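Local coordinates for extracellular haem-binding protein (PDB 3FPW), which probably binds and degrades haem outside the cell, and works as an oligomer that interacts with its cognate two-component sensor kinase, at residues K72-A77 and V101-D106; A91-D94 and N98-V101; E117-T122 and D177-Y182. All coordinates share one frame; numbering follows the deposited sequence.

Interaction 1: residues K72-A77 and V101-D106; sequences KAARAA and VTLRGD
A74 and R75 lie against V101 and L103 where helix 72-77 runs over strand 101-104, the two axes coming within 8.8 Å and their N-to-C directions differing by only 22°. This is the helix-on-sheet layer of the HbpS-like fold, an antiparallel sheet with helices packed on it: helix 67-83 lies on one face, here over strand 99-104, the outermost strand at this side of the sheet within the chain. There is no hydrogen bond between the two segments, and the touching side-chain atoms are all carbons. The methyl of A74 points at the strand and sits between two branches, with CB 3.7 Å from V101 CG1 and 3.6 Å from L103 CD1. V101 delivers that branch because CG1 is anti to its backbone N (chi1 172°). Its other neighbours on the helix are L67, A70 and T71. L103 sets CG beside its own backbone N, and CD1, at the end of an extended chi2 (177°), reaches the helix. T102, between them, turns to the opposite face, where it meets Y113 and E117 of helix 112-126. R75 adds the first carbons of its side chain: they cross L103 obliquely, CG lying 4.0 Å from L103 CD1, before the chain bends at chi3. Its guanidinium lies near that of R75 of the second subunit, two like charges brought close. V101 to L103 pair with an antiparallel strand of the second subunit, continuing the sheet across the interface. The small A74 probably lets the helix come close to the strand: L103 CD1 also touches the backbone, at 3.7 Å from A74 C and 3.8 Å from R75 N.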
ATOM      1  N   LYS A  72      22.067  18.991 -11.568  1.00 15.52           N
ATOM      2  CA  LYS A  72      23.158  19.865 -11.101  1.00 15.89           C
ATOM      3  C   LYS A  72      22.931  20.231  -9.635  1.00 15.35           C
ATOM      4  O   LYS A  72      23.881  20.193  -8.833  1.00 15.19           O
ATOM      5  CB  LYS A  72      23.208  21.117 -11.996  1.00 17.02           C
ATOM      6  CG  LYS A  72      24.169  22.219 -11.565  1.00 20.87           C
ATOM      7  CD  LYS A  72      24.331  23.286 -12.657  1.00 25.27           C
ATOM      8  CE  LYS A  72      23.111  24.207 -12.756  1.00 27.92           C
ATOM      9  NZ  LYS A  72      23.405  25.487 -13.510  1.00 29.76           N
ATOM     10  N   ALA A  73      21.693  20.585  -9.289  1.00 15.40           N
ATOM     11  CA  ALA A  73      21.368  20.993  -7.928  1.00 14.95           C
ATOM     12  C   ALA A  73      21.524  19.812  -6.951  1.00 14.62           C
ATOM     13  O   ALA A  73      22.093  19.939  -5.858  1.00 14.87           O
ATOM     14  CB  ALA A  73      19.935  21.565  -7.864  1.00 15.03           C
ATOM     15  N   ALA A  74      21.005  18.657  -7.335  1.00 14.62           N
ATOM     16  CA  ALA A  74      21.099  17.491  -6.471  1.00 14.31           C
ATOM     17  C   ALA A  74      22.554  17.161  -6.208  1.00 14.49           C
ATOM     18  O   ALA A  74      22.949  16.915  -5.073  1.00 14.04           O
ATOM     19  CB  ALA A  74      20.389  16.310  -7.111  1.00 14.89           C
ATOM     20  N   ARG A  75      23.350  17.154  -7.269  1.00 14.73           N
ATOM     21  CA  ARG A  75      24.760  16.824  -7.150  1.00 15.27           C
ATOM     22  C   ARG A  75      25.479  17.827  -6.249  1.00 15.09           C
ATOM     23  O   ARG A  75      26.361  17.450  -5.471  1.00 16.17           O
ATOM     24  CB  ARG A  75      25.397  16.735  -8.552  1.00 14.86           C
ATOM     25  CG  ARG A  75      24.948  15.495  -9.285  1.00 15.61           C
ATOM     26  CD  ARG A  75      25.598  15.395 -10.648  1.00 16.53           C
ATOM     27  NE  ARG A  75      27.010  15.026 -10.526  1.00 21.65           N
ATOM     28  CZ  ARG A  75      27.971  15.504 -11.307  1.00 25.49           C
ATOM     29  NH1 ARG A  75      27.679  16.410 -12.231  1.00 28.54           N
ATOM     30  NH2 ARG A  75      29.223  15.108 -11.138  1.00 26.33           N
ATOM     31  N   ALA A  76      25.102  19.098  -6.334  1.00 15.83           N
ATOM     32  CA  ALA A  76      25.740  20.129  -5.502  1.00 15.57           C
ATOM     33  C   ALA A  76      25.431  19.919  -4.026  1.00 16.05           C
ATOM     34  O   ALA A  76      26.261  20.165  -3.165  1.00 16.90           O
ATOM     35  CB  ALA A  76      25.297  21.507  -5.952  1.00 15.89           C
ATOM     36  N   ALA A  77      24.230  19.461  -3.729  1.00 15.59           N
ATOM     37  CA  ALA A  77      23.862  19.194  -2.346  1.00 15.49           C
ATOM     38  C   ALA A  77      24.677  18.017  -1.831  1.00 16.55           C
ATOM     39  O   ALA A  77      25.213  18.070  -0.732  1.00 16.55           O
ATOM     40  CB  ALA A  77      22.362  18.930  -2.233  1.00 15.78           C
ATOM     41  N   VAL A 101      14.770  13.729  -9.562  1.00 13.03           N
ATOM     42  CA  VAL A 101      16.105  13.185  -9.320  1.00 13.16           C
ATOM     43  C   VAL A 101      16.173  12.648  -7.899  1.00 13.45           C
ATOM     44  O   VAL A 101      15.671  13.291  -6.978  1.00 13.62           O
ATOM     45  CB  VAL A 101      17.210  14.287  -9.431  1.00 13.06           C
ATOM     46  CG1 VAL A 101      18.588  13.733  -8.989  1.00 14.43           C
ATOM     47  CG2 VAL A 101      17.296  14.817 -10.838  1.00 13.55           C
ATOM     48  N   THR A 102      16.787  11.487  -7.726  1.00 12.66           N
ATOM     49  CA  THR A 102      17.219  11.048  -6.391  1.00 13.00           C
ATOM     50  C   THR A 102      18.637  10.573  -6.462  1.00 13.46           C
ATOM     51  O   THR A 102      19.068   9.973  -7.466  1.00 12.46           O
ATOM     52  CB  THR A 102      16.363   9.900  -5.807  1.00 13.53           C
ATOM     53  OG1 THR A 102      16.429   8.749  -6.666  1.00 13.66           O
ATOM     54  CG2 THR A 102      14.933  10.345  -5.624  1.00 12.63           C
ATOM     55  N   LEU A 103      19.374  10.823  -5.375  1.00 12.73           N
ATOM     56  CA  LEU A 103      20.758  10.382  -5.279  1.00 13.72           C
ATOM     57  C   LEU A 103      20.942   9.877  -3.865  1.00 13.76           C
ATOM     58  O   LEU A 103      20.686  10.621  -2.906  1.00 14.57           O
ATOM     59  CB  LEU A 103      21.688  11.564  -5.494  1.00 13.50           C
ATOM     60  CG  LEU A 103      21.657  12.296  -6.834  1.00 13.20           C
ATOM     61  CD1 LEU A 103      22.636  13.486  -6.744  1.00 13.92           C
ATOM     62  CD2 LEU A 103      22.048  11.346  -7.956  1.00 15.07           C
ATOM     63  N   ARG A 104      21.349   8.619  -3.723  1.00 12.86           N
ATOM     64  CA  ARG A 104      21.584   8.065  -2.394  1.00 13.19           C
ATOM     65  C   ARG A 104      23.088   8.107  -2.088  1.00 14.40           C
ATOM     66  O   ARG A 104      23.860   7.340  -2.660  1.00 15.05           O
ATOM     67  CB  ARG A 104      21.077   6.614  -2.319  1.00 13.08           C
ATOM     68  CG  ARG A 104      21.150   6.014  -0.886  1.00 12.30           C
ATOM     69  CD  ARG A 104      20.895   4.534  -0.892  1.00 15.36           C
ATOM     70  NE  ARG A 104      19.577   4.232  -1.428  1.00 16.66           N
ATOM     71  CZ  ARG A 104      18.513   3.912  -0.698  1.00 16.75           C
ATOM     72  NH1 ARG A 104      18.609   3.816   0.639  1.00 17.52           N
ATOM     73  NH2 ARG A 104      17.352   3.672  -1.315  1.00 14.30           N
ATOM     74  N   GLY A 105      23.489   8.994  -1.184  1.00 15.80           N
ATOM     75  CA  GLY A 105      24.899   9.085  -0.794  1.00 16.30           C
ATOM     76  C   GLY A 105      25.506   7.805  -0.253  1.00 16.79           C
ATOM     77  O   GLY A 105      24.848   7.015   0.416  1.00 15.35           O
ATOM     78  N   ASP A 106      26.798   7.608  -0.517  1.00 17.68           N
ATOM     79  CA  ASP A 106      27.502   6.474   0.069  1.00 18.91           C
ATOM     80  C   ASP A 106      27.381   6.543   1.583  1.00 18.63           C
ATOM     81  O   ASP A 106      27.688   7.571   2.173  1.00 18.90           O
ATOM     82  CB  ASP A 106      28.989   6.514  -0.316  1.00 19.24           C
ATOM     83  CG  ASP A 106      29.230   6.485  -1.845  1.00 20.22           C
ATOM     84  OD1 ASP A 106      28.394   5.947  -2.596  1.00 21.78           O
ATOM     85  OD2 ASP A 106      30.284   6.994  -2.291  1.00 24.73           O
TER

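Interaction 2: residues A91-D94 and N98-V101; sequences AVVD and NTLV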
ATOM      1  N   ALA A  91      16.847  14.539  -2.895  1.00 12.59           N
ATOM      2  CA  ALA A  91      15.789  14.395  -3.896  1.00 12.55           C
ATOM      3  C   ALA A  91      15.431  15.741  -4.457  1.00 12.85           C
ATOM      4  O   ALA A  91      15.381  16.732  -3.706  1.00 12.53           O
ATOM      5  CB  ALA A  91      14.547  13.766  -3.291  1.00 12.40           C
ATOM      6  N   VAL A  92      15.092  15.778  -5.750  1.00 12.54           N
ATOM      7  CA  VAL A  92      14.476  16.986  -6.303  1.00 13.00           C
ATOM      8  C   VAL A  92      13.085  16.598  -6.793  1.00 12.98           C
ATOM      9  O   VAL A  92      12.941  15.652  -7.572  1.00 13.70           O
ATOM     10  CB  VAL A  92      15.312  17.583  -7.460  1.00 13.71           C
ATOM     11  CG1 VAL A  92      14.643  18.818  -8.061  1.00 12.73           C
ATOM     12  CG2 VAL A  92      16.753  17.899  -6.993  1.00 13.53           C
ATOM     13  N   VAL A  93      12.069  17.299  -6.298  1.00 12.67           N
ATOM     14  CA  VAL A  93      10.675  16.986  -6.601  1.00 12.61           C
ATOM     15  C   VAL A  93      10.021  18.199  -7.289  1.00 12.73           C
ATOM     16  O   VAL A  93      10.141  19.343  -6.851  1.00 13.21           O
ATOM     17  CB  VAL A  93       9.898  16.593  -5.301  1.00 12.38           C
ATOM     18  CG1 VAL A  93       8.399  16.415  -5.582  1.00 11.66           C
ATOM     19  CG2 VAL A  93      10.488  15.316  -4.673  1.00 12.14           C
ATOM     20  N   ASP A  94       9.353  17.949  -8.404  1.00 13.08           N
ATOM     21  CA  ASP A  94       8.671  19.001  -9.149  1.00 13.38           C
ATOM     22  C   ASP A  94       7.447  19.515  -8.377  1.00 13.58           C
ATOM     23  O   ASP A  94       6.849  18.798  -7.564  1.00 13.45           O
ATOM     24  CB  ASP A  94       8.199  18.398 -10.497  1.00 13.38           C
ATOM     25  CG  ASP A  94       7.856  19.463 -11.532  1.00 13.66           C
ATOM     26  OD1 ASP A  94       8.735  19.754 -12.384  1.00 16.28           O
ATOM     27  OD2 ASP A  94       6.737  20.029 -11.469  1.00 15.42           O
ATOM     28  N   ASN A  98       5.948  15.171  -8.855  1.00 12.88           N
ATOM     29  CA  ASN A  98       6.818  14.072  -9.349  1.00 13.38           C
ATOM     30  C   ASN A  98       8.273  14.200  -8.919  1.00 13.35           C
ATOM     31  O   ASN A  98       8.862  15.287  -9.006  1.00 14.32           O
ATOM     32  CB  ASN A  98       6.823  13.983 -10.886  1.00 12.31           C
ATOM     33  CG  ASN A  98       5.488  13.525 -11.456  1.00 14.99           C
ATOM     34  OD1 ASN A  98       4.692  12.888 -10.774  1.00 17.48           O
ATOM     35  ND2 ASN A  98       5.246  13.859 -12.732  1.00 16.52           N
ATOM     36  N   THR A  99       8.865  13.087  -8.493  1.00 13.62           N
ATOM     37  CA  THR A  99      10.304  13.092  -8.223  1.00 13.42           C
ATOM     38  C   THR A  99      11.042  13.150  -9.543  1.00 13.35           C
ATOM     39  O   THR A  99      10.759  12.371 -10.445  1.00 14.30           O
ATOM     40  CB  THR A  99      10.731  11.841  -7.454  1.00 13.84           C
ATOM     41  OG1 THR A  99      10.039  11.822  -6.196  1.00 14.93           O
ATOM     42  CG2 THR A  99      12.230  11.832  -7.196  1.00 13.64           C
ATOM     43  N   LEU A 100      11.976  14.086  -9.656  1.00 12.90           N
ATOM     44  CA  LEU A 100      12.787  14.273 -10.865  1.00 12.81           C
ATOM     45  C   LEU A 100      14.167  13.641 -10.750  1.00 13.09           C
ATOM     46  O   LEU A 100      14.679  13.078 -11.717  1.00 13.07           O
ATOM     47  CB  LEU A 100      12.995  15.763 -11.135  1.00 13.09           C
ATOM     48  CG  LEU A 100      11.742  16.612 -11.305  1.00 13.64           C
ATOM     49  CD1 LEU A 100      12.195  18.011 -11.721  1.00 14.67           C
ATOM     50  CD2 LEU A 100      10.806  16.030 -12.343  1.00 15.50           C
ATOM     51  N   VAL A 101      14.770  13.729  -9.562  1.00 13.03           N
ATOM     52  CA  VAL A 101      16.105  13.185  -9.320  1.00 13.16           C
ATOM     53  C   VAL A 101      16.173  12.648  -7.899  1.00 13.45           C
ATOM     54  O   VAL A 101      15.671  13.291  -6.978  1.00 13.62           O
ATOM     55  CB  VAL A 101      17.210  14.287  -9.431  1.00 13.06           C
ATOM     56  CG1 VAL A 101      18.588  13.733  -8.989  1.00 14.43           C
ATOM     57  CG2 VAL A 101      17.296  14.817 -10.838  1.00 13.55           C
TER
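V92 faces both L100 and V101, a classic beta bulge in the antiparallel hairpin of strands 89-94 and 99-104. V92 O takes L100 N at 2.8 Å, approached nearly along the C=O axis. The same oxygen accepts V101 N in a weak bond at 3.3 Å. V92 N in return donates to V101 O at 2.8 Å. The near-helical backbone of L100 (psi -38°) inserts the extra residue. Beyond the bulge, V93 and T99 form a non-hydrogen-bonded pair, and D94 N closes on N98 O at 2.8 Å. Side chains then divide between the faces. V93 CG1 packs on N98 O at 3.6 Å while its CG2 branch lies 3.8 Å from T99 OG1. On the other face V92 and V101 stand CB to CB, both meeting helix 67-83. L100 drapes its two methyls across D94, CD1 lying 3.9 Å from D94 OD1 and CD2 over D94 CB. Second-shell residues fix the polar ends: D94 OD2 accepts from N96 N, as in an Asx turn, and OD1 bonds H64; T99 OG1 bonds E117 of helix 112-126, and N98 ND2 reaches N96 O of the third subunit. T99 O receives R104 NE of the second subunit. The backbone bonds thus set the hairpin's register, with two N-H donors converging on V92 O, while the polar ends of D94, T99 and N98 find their partners outside the strand pair.

Interaction 3: residues E117-T122 and D177-Y182; sequences ERKAFT and DLDEQY. With PO4 (phosphate ion), chain E; PO4 (phosphate ion), chain G; PO4 (phosphate ion), chain D.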
ATOM      1  N   GLU A 117      12.907  12.649  -0.149  1.00 13.77           N
ATOM      2  CA  GLU A 117      11.809  12.807  -1.099  1.00 14.74           C
ATOM      3  C   GLU A 117      10.637  13.560  -0.497  1.00 14.24           C
ATOM      4  O   GLU A 117      10.092  14.488  -1.113  1.00 13.17           O
ATOM      5  CB  GLU A 117      11.322  11.444  -1.570  1.00 15.47           C
ATOM      6  CG  GLU A 117      11.997  10.887  -2.768  1.00 20.59           C
ATOM      7  CD  GLU A 117      11.170   9.754  -3.364  1.00 24.65           C
ATOM      8  OE1 GLU A 117      10.910   8.796  -2.606  1.00 26.25           O
ATOM      9  OE2 GLU A 117      10.759   9.832  -4.554  1.00 23.99           O
ATOM     10  N   ARG A 118      10.234  13.166   0.707  1.00 13.45           N
ATOM     11  CA  ARG A 118       9.082  13.799   1.333  1.00 13.79           C
ATOM     12  C   ARG A 118       9.356  15.241   1.711  1.00 13.25           C
ATOM     13  O   ARG A 118       8.461  16.076   1.601  1.00 14.25           O
ATOM     14  CB  ARG A 118       8.597  12.991   2.525  1.00 14.60           C
ATOM     15  CG  ARG A 118       8.052  11.662   2.079  1.00 16.55           C
ATOM     16  CD  ARG A 118       7.473  10.886   3.249  1.00 19.64           C
ATOM     17  NE  ARG A 118       6.677   9.773   2.741  1.00 26.17           N
ATOM     18  CZ  ARG A 118       5.410   9.560   3.053  1.00 26.52           C
ATOM     19  NH1 ARG A 118       4.781  10.353   3.933  1.00 28.41           N
ATOM     20  NH2 ARG A 118       4.784   8.524   2.516  1.00 32.66           N
ATOM     21  N   LYS A 119      10.571  15.527   2.182  1.00 12.22           N
ATOM     22  CA  LYS A 119      10.915  16.917   2.470  1.00 11.74           C
ATOM     23  C   LYS A 119      10.825  17.793   1.230  1.00 12.06           C
ATOM     24  O   LYS A 119      10.320  18.910   1.301  1.00 12.56           O
ATOM     25  CB  LYS A 119      12.319  17.053   3.064  1.00 11.95           C
ATOM     26  CG  LYS A 119      12.422  16.444   4.451  1.00 12.10           C
ATOM     27  CD  LYS A 119      13.809  16.688   4.992  1.00 12.56           C
ATOM     28  CE  LYS A 119      14.118  15.843   6.223  1.00 13.35           C
ATOM     29  NZ  LYS A 119      15.551  16.022   6.668  1.00 14.18           N
ATOM     30  N   ALA A 120      11.364  17.310   0.118  1.00 12.11           N
ATOM     31  CA  ALA A 120      11.288  18.057  -1.130  1.00 12.60           C
ATOM     32  C   ALA A 120       9.825  18.320  -1.557  1.00 13.13           C
ATOM     33  O   ALA A 120       9.474  19.437  -1.981  1.00 14.07           O
ATOM     34  CB  ALA A 120      12.060  17.307  -2.234  1.00 11.89           C
ATOM     35  N   PHE A 121       8.999  17.286  -1.482  1.00 12.51           N
ATOM     36  CA  PHE A 121       7.591  17.410  -1.828  1.00 13.00           C
ATOM     37  C   PHE A 121       6.932  18.469  -0.924  1.00 13.86           C
ATOM     38  O   PHE A 121       6.101  19.263  -1.357  1.00 14.14           O
ATOM     39  CB  PHE A 121       6.934  16.031  -1.585  1.00 13.22           C
ATOM     40  CG  PHE A 121       5.451  15.988  -1.871  1.00 12.19           C
ATOM     41  CD1 PHE A 121       4.510  16.133  -0.847  1.00 14.95           C
ATOM     42  CD2 PHE A 121       4.993  15.778  -3.169  1.00 13.83           C
ATOM     43  CE1 PHE A 121       3.133  16.090  -1.118  1.00 14.44           C
ATOM     44  CE2 PHE A 121       3.620  15.712  -3.431  1.00 15.88           C
ATOM     45  CZ  PHE A 121       2.705  15.880  -2.412  1.00 15.09           C
ATOM     46  N   THR A 122       7.303  18.476   0.352  1.00 14.04           N
ATOM     47  CA  THR A 122       6.649  19.357   1.312  1.00 13.70           C
ATOM     48  C   THR A 122       7.037  20.803   1.055  1.00 13.71           C
ATOM     49  O   THR A 122       6.184  21.715   1.063  1.00 14.76           O
ATOM     50  CB  THR A 122       6.993  18.930   2.732  1.00 13.03           C
ATOM     51  OG1 THR A 122       6.551  17.576   2.890  1.00 13.98           O
ATOM     52  CG2 THR A 122       6.292  19.812   3.746  1.00 14.89           C
ATOM     53  N   ASP A 177      18.718  20.840  10.481  1.00 19.92           N
ATOM     54  CA  ASP A 177      19.269  22.132  10.104  1.00 19.99           C
ATOM     55  C   ASP A 177      20.491  21.941   9.195  1.00 18.57           C
ATOM     56  O   ASP A 177      20.650  22.663   8.216  1.00 18.84           O
ATOM     57  CB  ASP A 177      19.596  22.974  11.332  1.00 22.13           C
ATOM     58  CG  ASP A 177      18.339  23.545  12.005  1.00 24.44           C
ATOM     59  OD1 ASP A 177      17.240  23.581  11.376  1.00 27.10           O
ATOM     60  OD2 ASP A 177      18.456  23.956  13.173  1.00 30.28           O
ATOM     61  N   LEU A 178      21.331  20.952   9.497  1.00 17.14           N
ATOM     62  CA  LEU A 178      22.444  20.637   8.601  1.00 16.60           C
ATOM     63  C   LEU A 178      21.908  20.127   7.261  1.00 16.10           C
ATOM     64  O   LEU A 178      22.393  20.540   6.216  1.00 15.55           O
ATOM     65  CB  LEU A 178      23.384  19.605   9.212  1.00 17.71           C
ATOM     66  CG  LEU A 178      24.300  20.191  10.276  1.00 18.81           C
ATOM     67  CD1 LEU A 178      24.900  19.029  11.038  1.00 20.27           C
ATOM     68  CD2 LEU A 178      25.367  21.025   9.581  1.00 20.35           C
ATOM     69  N   ASP A 179      20.921  19.232   7.286  1.00 15.45           N
ATOM     70  CA  ASP A 179      20.313  18.775   6.024  1.00 15.87           C
ATOM     71  C   ASP A 179      19.930  19.983   5.179  1.00 15.68           C
ATOM     72  O   ASP A 179      20.170  20.034   3.960  1.00 15.85           O
ATOM     73  CB  ASP A 179      19.013  17.999   6.259  1.00 15.31           C
ATOM     74  CG  ASP A 179      19.218  16.609   6.833  1.00 16.31           C
ATOM     75  OD1 ASP A 179      20.243  15.962   6.518  1.00 17.63           O
ATOM     76  OD2 ASP A 179      18.306  16.132   7.578  1.00 16.63           O
ATOM     77  N   GLU A 180      19.288  20.951   5.820  1.00 16.65           N
ATOM     78  CA  GLU A 180      18.770  22.088   5.071  1.00 16.48           C
ATOM     79  C   GLU A 180      19.882  22.999   4.555  1.00 16.82           C
ATOM     80  O   GLU A 180      19.733  23.618   3.505  1.00 16.92           O
ATOM     81  CB  GLU A 180      17.712  22.853   5.870  1.00 16.13           C
ATOM     82  CG  GLU A 180      16.673  23.475   4.969  1.00 16.19           C
ATOM     83  CD  GLU A 180      15.503  24.025   5.751  1.00 16.87           C
ATOM     84  OE1 GLU A 180      15.488  25.245   6.021  1.00 18.50           O
ATOM     85  OE2 GLU A 180      14.617  23.229   6.110  1.00 16.36           O
ATOM     86  N   GLN A 181      20.994  23.078   5.289  1.00 17.07           N
ATOM     87  CA  GLN A 181      22.199  23.733   4.772  1.00 17.76           C
ATOM     88  C   GLN A 181      22.610  23.120   3.439  1.00 16.88           C
ATOM     89  O   GLN A 181      22.903  23.832   2.479  1.00 17.10           O
ATOM     90  CB  GLN A 181      23.344  23.597   5.779  1.00 18.85           C
ATOM     91  CG  GLN A 181      24.668  24.257   5.395  1.00 22.52           C
ATOM     92  CD  GLN A 181      25.699  24.180   6.530  1.00 26.77           C
ATOM     93  OE1 GLN A 181      26.692  23.460   6.433  1.00 30.76           O
ATOM     94  NE2 GLN A 181      25.444  24.898   7.614  1.00 28.82           N
ATOM     95  N   TYR A 182      22.643  21.796   3.371  1.00 16.47           N
ATOM     96  CA  TYR A 182      23.083  21.161   2.128  1.00 15.70           C
ATOM     97  C   TYR A 182      22.045  21.314   1.013  1.00 15.68           C
ATOM     98  O   TYR A 182      22.404  21.450  -0.165  1.00 16.08           O
ATOM     99  CB  TYR A 182      23.391  19.686   2.361  1.00 15.33           C
ATOM    100  CG  TYR A 182      24.407  19.475   3.465  1.00 15.89           C
ATOM    101  CD1 TYR A 182      25.548  20.261   3.535  1.00 17.38           C
ATOM    102  CD2 TYR A 182      24.242  18.477   4.399  1.00 16.42           C
ATOM    103  CE1 TYR A 182      26.480  20.078   4.532  1.00 19.81           C
ATOM    104  CE2 TYR A 182      25.160  18.279   5.402  1.00 18.38           C
ATOM    105  CZ  TYR A 182      26.287  19.085   5.460  1.00 20.69           C
ATOM    106  OH  TYR A 182      27.230  18.902   6.455  1.00 23.41           O
TER
HETATM  107  P   PO4 E 160       7.433   8.857  -0.800  1.00 65.27           P
HETATM  108  O1  PO4 E 160       8.482   9.677  -1.514  1.00 62.68           O
HETATM  109  O2  PO4 E 160       7.973   8.314   0.512  1.00 62.16           O
HETATM  110  O3  PO4 E 160       6.224   9.722  -0.512  1.00 62.11           O
HETATM  111  O4  PO4 E 160       7.034   7.705  -1.701  1.00 63.08           O
HETATM  112  P   PO4 G 162       1.533   8.642   3.052  1.00 51.18           P
HETATM  113  O1  PO4 G 162       1.972   9.889   3.792  1.00 49.55           O
HETATM  114  O2  PO4 G 162       2.215   7.422   3.631  1.00 51.14           O
HETATM  115  O3  PO4 G 162       0.033   8.509   3.192  1.00 51.47           O
HETATM  116  O4  PO4 G 162       1.890   8.756   1.586  1.00 51.47           O
HETATM  117  P   PO4 D 159      16.744  12.870   8.578  1.00 30.06           P
HETATM  118  O1  PO4 D 159      18.043  13.530   8.128  1.00 27.87           O
HETATM  119  O2  PO4 D 159      16.804  12.782  10.083  1.00 32.62           O
HETATM  120  O3  PO4 D 159      15.650  13.817   8.203  1.00 31.20           O
HETATM  121  O4  PO4 D 159      16.428  11.477   7.986  1.00 26.57           O
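K119 and D179 join helices 117-122 and 177-182 through one salt bridge, their side chains crossing at about a right angle. Along the second segment, D177 O receives Q181 N, and L178 O sits over one face of the Y182 ring, offset toward its rim. D179 carries the contact: its OD2 lies 2.9 Å from K119 NZ, at the end of a lysine chain extended beyond CG, and OD1 is held by A173 N. K119 NZ also donates to phosphate O3 (chain D) at 2.7 Å and bonds the carbonyls of A153 and V170, so this buried ammonium is gripped by several oxygens. E180 turns to S131 and G154 N, and Y182 OH bonds D84 and R86. On the first helix R118 is extended from CG to NE; NE bonds O2 of one phosphate (chain E) at 3.0 Å, while NH1 and NH2 fork onto O1 and O2 of a second (chain G). All three phosphate ions probably come from the crystallisation liquor. A leucine in place of R118 would probably leave its two phosphates without these N-H partners and less firmly held. Helix 112-126 packs A120 on V93 of the sheet; helix 176-187 sets Y182 against A80 and A81 of helix 67-83, and K119 and D179 meet beside A171 and V170 of strand 163-171.

After the N-terminal strands, helix 67-83 opens interaction 1, which closes on strand 99-104. Interaction 2 opens within that loop and ends on the same strand, sharing V101: it zips the 89-94 and 99-104 hairpin, with A74 also packing on V92. Interaction 3 follows in series, opening on helix 112-126 and closing on helix 176-187 after 54 intervening residues. It still touches the others: E117 and A120 lie on the hairpin face bearing A91, V93 and T99, and A77 meets the backbone of Y182. The sheet is thus covered by helix 67-83 on one face and helix 112-126 on the other, with the C-terminal helix bridging toward both.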